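Local structure of Serine/threonine-protein kinase Tel1 (Chaetomium thermophilum, 6SKY) at residues Thr2743-Val2755 with Val2816-Leu2828. The protein probably phosphorylates serine or threonine next to glutamine in its substrates, using ATP, and so activates checkpoint signalling at damaged DNA. Sequence-based numbering, arbitrary orientation.
Sequences TRTTAAISMLGHV and VFRRCCEFTLDAL
The phenyl ring of F2817 packs against helix 2743-2755 as a knob, in the hole formed by T2743, T2746, A2747 and S2750. T2743 O, T2746 C and S2750 OG lie round its edge, near the ring plane, while A2747 meets it obliquely, F2817 CE1 lying 3.7 Å from A2747 CA. One face carries C2821 SG from its own helix, 3.6 Å above the plane and nearer the rim than the centre of the ring. The ring gets this far because CG stands anti to the backbone N (chi1 178°); its side chain also touches I2924 of helix 2916-2927.

The pair illustrates how two helices of the PI3/PI4-kinase fold approach closely where small residues, here A2747, C2820 and C2821, line the closest part. The segments run in the same general sense, crossing at -42° with axes 8.4 Å apart. A2747 occupies the narrow part, its CB 3.7 Å from C2820 CB, and the CA atoms of A2747 and C2821 are 5.2 Å apart.

Beyond this point the larger M2751 takes over. Its chain bends at chi2 and chi3, bringing CE against C2821 SG (3.7 Å) while CG lies against the backbone oxygen C2821 O and SD passes L2825 CB; L2923 of helix 2916-2927 also packs on it. Further along, V2755 CG2 and L2828 CD1 meet as the two side chains pass side by side, pointing opposite ways, and helix 2616-2632 touches both L2752 and L2828 through V2629.

No hydrogen bond joins the two segments; the interface rests largely on van der Waals contact, and two hydroxyls close to it are satisfied within their own helices. S2750 OG donates to T2746 O from above the carbonyl plane. T2824 OG1 donates to C2820 O at 2.6 Å, reaching that oxygen from the face opposite T2824 N, while T2824 CG2, the methyl of the same side chain, rests against M2751 CB.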
loop_
_atom_site.group_PDB
_atom_site.type_symbol
_atom_site.label_atom_id
_atom_site.label_comp_id
_atom_site.label_asym_id
_atom_site.label_seq_id
_atom_site.Cartn_x
_atom_site.Cartn_y
_atom_site.Cartn_z
ATOM N N THR A 2743 5.912 24.512 -17.505
ATOM C CA THR A 2743 5.723 24.014 -16.147
ATOM C C THR A 2743 6.323 22.626 -15.965
ATOM O O THR A 2743 6.955 22.345 -14.942
ATOM C CB THR A 2743 4.242 23.999 -15.796
ATOM O OG1 THR A 2743 3.650 25.241 -16.169
ATOM C CG2 THR A 2743 4.063 23.827 -14.335
ATOM N N ARG A 2744 6.165 21.751 -16.953
ATOM C CA ARG A 2744 6.681 20.396 -16.824
ATOM C C ARG A 2744 8.199 20.352 -16.836
ATOM O O ARG A 2744 8.805 19.626 -16.044
ATOM C CB ARG A 2744 6.137 19.525 -17.940
ATOM C CG ARG A 2744 4.753 19.038 -17.724
ATOM C CD ARG A 2744 4.296 18.333 -18.946
ATOM N NE ARG A 2744 2.960 17.790 -18.796
ATOM C CZ ARG A 2744 2.308 17.183 -19.773
ATOM N NH1 ARG A 2744 1.099 16.705 -19.567
ATOM N NH2 ARG A 2744 2.871 17.057 -20.959
ATOM N N THR A 2745 8.841 21.081 -17.748
ATOM C CA THR A 2745 10.297 21.064 -17.764
ATOM C C THR A 2745 10.879 21.727 -16.529
ATOM O O THR A 2745 11.913 21.278 -16.024
ATOM C CB THR A 2745 10.820 21.722 -19.029
ATOM O OG1 THR A 2745 10.174 22.974 -19.214
ATOM C CG2 THR A 2745 10.521 20.866 -20.204
ATOM N N THR A 2746 10.217 22.755 -15.997
ATOM C CA THR A 2746 10.672 23.349 -14.747
ATOM C C THR A 2746 10.562 22.367 -13.593
ATOM O O THR A 2746 11.468 22.278 -12.766
ATOM C CB THR A 2746 9.876 24.611 -14.462
ATOM O OG1 THR A 2746 9.958 25.469 -15.596
ATOM C CG2 THR A 2746 10.431 25.335 -13.290
ATOM N N ALA A 2747 9.471 21.608 -13.528
ATOM C CA ALA A 2747 9.318 20.624 -12.464
ATOM C C ALA A 2747 10.387 19.544 -12.541
ATOM O O ALA A 2747 10.986 19.166 -11.526
ATOM C CB ALA A 2747 7.930 20.004 -12.532
ATOM N N ALA A 2748 10.633 19.023 -13.743
ATOM C CA ALA A 2748 11.623 17.963 -13.891
ATOM C C ALA A 2748 13.012 18.445 -13.509
ATOM O O ALA A 2748 13.737 17.758 -12.783
ATOM C CB ALA A 2748 11.614 17.427 -15.315
ATOM N N ILE A 2749 13.404 19.631 -13.971
ATOM C CA ILE A 2749 14.747 20.088 -13.639
ATOM C C ILE A 2749 14.843 20.486 -12.177
ATOM O O ILE A 2749 15.906 20.368 -11.577
ATOM C CB ILE A 2749 15.191 21.232 -14.562
ATOM C CG1 ILE A 2749 16.705 21.394 -14.501
ATOM C CG2 ILE A 2749 14.537 22.525 -14.159
ATOM C CD1 ILE A 2749 17.468 20.173 -14.855
ATOM N N SER A 2750 13.744 20.906 -11.558
ATOM C CA SER A 2750 13.784 21.238 -10.142
ATOM C C SER A 2750 14.034 20.002 -9.294
ATOM O O SER A 2750 14.901 20.006 -8.415
ATOM C CB SER A 2750 12.485 21.922 -9.742
ATOM O OG SER A 2750 12.388 23.190 -10.350
ATOM N N MET A 2751 13.300 18.922 -9.554
ATOM C CA MET A 2751 13.529 17.699 -8.788
ATOM C C MET A 2751 14.905 17.118 -9.069
ATOM O O MET A 2751 15.625 16.724 -8.144
ATOM C CB MET A 2751 12.451 16.666 -9.087
ATOM C CG MET A 2751 11.162 16.895 -8.348
ATOM S SD MET A 2751 11.391 17.132 -6.588
ATOM C CE MET A 2751 11.074 18.878 -6.434
ATOM N N LEU A 2752 15.292 17.057 -10.338
ATOM C CA LEU A 2752 16.569 16.453 -10.690
ATOM C C LEU A 2752 17.739 17.251 -10.142
ATOM O O LEU A 2752 18.756 16.672 -9.761
ATOM C CB LEU A 2752 16.669 16.326 -12.200
ATOM C CG LEU A 2752 16.973 14.939 -12.726
ATOM C CD1 LEU A 2752 16.354 14.774 -14.077
ATOM C CD2 LEU A 2752 18.455 14.783 -12.807
ATOM N N GLY A 2753 17.625 18.577 -10.095
ATOM C CA GLY A 2753 18.678 19.384 -9.533
ATOM C C GLY A 2753 18.679 19.456 -8.031
ATOM O O GLY A 2753 19.703 19.801 -7.447
ATOM N N HIS A 2754 17.555 19.169 -7.384
ATOM C CA HIS A 2754 17.595 18.939 -5.948
ATOM C C HIS A 2754 18.337 17.649 -5.628
ATOM O O HIS A 2754 19.209 17.625 -4.758
ATOM C CB HIS A 2754 16.182 18.901 -5.378
ATOM C CG HIS A 2754 16.096 18.267 -4.027
ATOM N ND1 HIS A 2754 16.659 18.832 -2.905
ATOM C CD2 HIS A 2754 15.523 17.112 -3.620
ATOM C CE1 HIS A 2754 16.432 18.053 -1.865
ATOM N NE2 HIS A 2754 15.747 17.001 -2.273
ATOM N N VAL A 2755 18.013 16.566 -6.334
ATOM C CA VAL A 2755 18.625 15.276 -6.028
ATOM C C VAL A 2755 20.133 15.302 -6.237
ATOM O O VAL A 2755 20.870 14.612 -5.529
ATOM C CB VAL A 2755 17.950 14.172 -6.858
ATOM C CG1 VAL A 2755 18.809 12.945 -6.927
ATOM C CG2 VAL A 2755 16.620 13.823 -6.258
ATOM N N VAL A 2816 -0.171 21.335 -12.076
ATOM C CA VAL A 2816 0.793 20.666 -12.939
ATOM C C VAL A 2816 2.163 20.605 -12.281
ATOM O O VAL A 2816 2.841 19.577 -12.332
ATOM C CB VAL A 2816 0.845 21.361 -14.307
ATOM C CG1 VAL A 2816 1.862 20.710 -15.199
ATOM C CG2 VAL A 2816 -0.499 21.321 -14.953
ATOM N N PHE A 2817 2.591 21.690 -11.642
ATOM C CA PHE A 2817 3.947 21.732 -11.108
ATOM C C PHE A 2817 4.122 20.748 -9.964
ATOM O O PHE A 2817 5.087 19.984 -9.938
ATOM C CB PHE A 2817 4.299 23.143 -10.650
ATOM C CG PHE A 2817 5.662 23.253 -10.052
ATOM C CD1 PHE A 2817 6.781 23.206 -10.845
ATOM C CD2 PHE A 2817 5.826 23.393 -8.697
ATOM C CE1 PHE A 2817 8.023 23.297 -10.301
ATOM C CE2 PHE A 2817 7.070 23.483 -8.157
ATOM C CZ PHE A 2817 8.167 23.434 -8.960
ATOM N N ARG A 2818 3.201 20.751 -9.008
ATOM C CA ARG A 2818 3.350 19.892 -7.843
ATOM C C ARG A 2818 3.177 18.423 -8.204
ATOM O O ARG A 2818 3.916 17.566 -7.709
ATOM C CB ARG A 2818 2.352 20.314 -6.782
ATOM C CG ARG A 2818 2.717 19.893 -5.408
ATOM C CD ARG A 2818 1.740 20.433 -4.411
ATOM N NE ARG A 2818 1.872 21.872 -4.251
ATOM C CZ ARG A 2818 2.548 22.450 -3.271
ATOM N NH1 ARG A 2818 2.614 23.764 -3.201
ATOM N NH2 ARG A 2818 3.154 21.711 -2.362
ATOM N N ARG A 2819 2.233 18.114 -9.088
ATOM C CA ARG A 2819 2.054 16.735 -9.518
ATOM C C ARG A 2819 3.253 16.241 -10.307
ATOM O O ARG A 2819 3.651 15.084 -10.169
ATOM C CB ARG A 2819 0.786 16.598 -10.348
ATOM C CG ARG A 2819 -0.479 16.889 -9.601
ATOM C CD ARG A 2819 -1.274 15.656 -9.362
ATOM N NE ARG A 2819 -1.705 15.037 -10.602
ATOM C CZ ARG A 2819 -2.248 13.831 -10.670
ATOM N NH1 ARG A 2819 -2.614 13.330 -11.837
ATOM N NH2 ARG A 2819 -2.416 13.126 -9.569
ATOM N N CYS A 2820 3.849 17.094 -11.134
ATOM C CA CYS A 2820 4.997 16.651 -11.908
ATOM C C CYS A 2820 6.248 16.541 -11.057
ATOM O O CYS A 2820 7.075 15.662 -11.301
ATOM C CB CYS A 2820 5.226 17.587 -13.088
ATOM S SG CYS A 2820 4.020 17.384 -14.391
ATOM N N CYS A 2821 6.394 17.399 -10.049
ATOM C CA CYS A 2821 7.444 17.210 -9.057
ATOM C C CYS A 2821 7.300 15.870 -8.356
ATOM O O CYS A 2821 8.286 15.154 -8.165
ATOM C CB CYS A 2821 7.411 18.342 -8.037
ATOM S SG CYS A 2821 8.150 19.868 -8.546
ATOM N N GLU A 2822 6.076 15.503 -7.980
ATOM C CA GLU A 2822 5.867 14.239 -7.282
ATOM C C GLU A 2822 6.122 13.042 -8.185
ATOM O O GLU A 2822 6.725 12.062 -7.749
ATOM C CB GLU A 2822 4.460 14.186 -6.704
ATOM C CG GLU A 2822 4.305 15.006 -5.450
ATOM C CD GLU A 2822 2.864 15.302 -5.115
ATOM O OE1 GLU A 2822 1.971 14.704 -5.742
ATOM O OE2 GLU A 2822 2.619 16.143 -4.228
ATOM N N PHE A 2823 5.684 13.095 -9.442
ATOM C CA PHE A 2823 5.963 11.993 -10.361
ATOM C C PHE A 2823 7.454 11.850 -10.625
ATOM O O PHE A 2823 7.982 10.736 -10.644
ATOM C CB PHE A 2823 5.223 12.193 -11.679
ATOM C CG PHE A 2823 3.748 12.061 -11.569
ATOM C CD1 PHE A 2823 3.186 11.059 -10.818
ATOM C CD2 PHE A 2823 2.917 12.944 -12.215
ATOM C CE1 PHE A 2823 1.826 10.944 -10.714
ATOM C CE2 PHE A 2823 1.559 12.830 -12.107
ATOM C CZ PHE A 2823 1.018 11.830 -11.357
ATOM N N THR A 2824 8.151 12.968 -10.835
ATOM C CA THR A 2824 9.588 12.910 -11.059
ATOM C C THR A 2824 10.304 12.311 -9.863
ATOM O O THR A 2824 11.128 11.408 -10.013
ATOM C CB THR A 2824 10.134 14.305 -11.350
ATOM O OG1 THR A 2824 9.352 14.926 -12.366
ATOM C CG2 THR A 2824 11.555 14.225 -11.817
ATOM N N LEU A 2825 10.017 12.813 -8.663
ATOM C CA LEU A 2825 10.713 12.324 -7.480
ATOM C C LEU A 2825 10.380 10.869 -7.201
ATOM O O LEU A 2825 11.246 10.099 -6.779
ATOM C CB LEU A 2825 10.371 13.186 -6.277
ATOM C CG LEU A 2825 11.075 12.785 -4.993
ATOM C CD1 LEU A 2825 12.559 12.956 -5.149
ATOM C CD2 LEU A 2825 10.564 13.603 -3.844
ATOM N N ASP A 2826 9.137 10.469 -7.440
ATOM C CA ASP A 2826 8.757 9.085 -7.238
ATOM C C ASP A 2826 9.483 8.165 -8.202
ATOM O O ASP A 2826 9.895 7.069 -7.821
ATOM C CB ASP A 2826 7.253 8.945 -7.399
ATOM C CG ASP A 2826 6.745 7.618 -6.931
ATOM O OD1 ASP A 2826 7.499 6.900 -6.242
ATOM O OD2 ASP A 2826 5.587 7.285 -7.250
ATOM N N ALA A 2827 9.645 8.581 -9.457
ATOM C CA ALA A 2827 10.408 7.767 -10.394
ATOM C C ALA A 2827 11.893 7.773 -10.071
ATOM O O ALA A 2827 12.589 6.803 -10.366
ATOM C CB ALA A 2827 10.186 8.250 -11.820
ATOM N N LEU A 2828 12.401 8.852 -9.484
ATOM C CA LEU A 2828 13.822 8.908 -9.169
ATOM C C LEU A 2828 14.168 8.008 -8.001
ATOM O O LEU A 2828 15.184 7.313 -8.036
ATOM C CB LEU A 2828 14.256 10.337 -8.864
ATOM C CG LEU A 2828 14.565 11.249 -10.040
ATOM C CD1 LEU A 2828 15.091 12.567 -9.551
ATOM C CD2 LEU A 2828 15.551 10.591 -10.961
#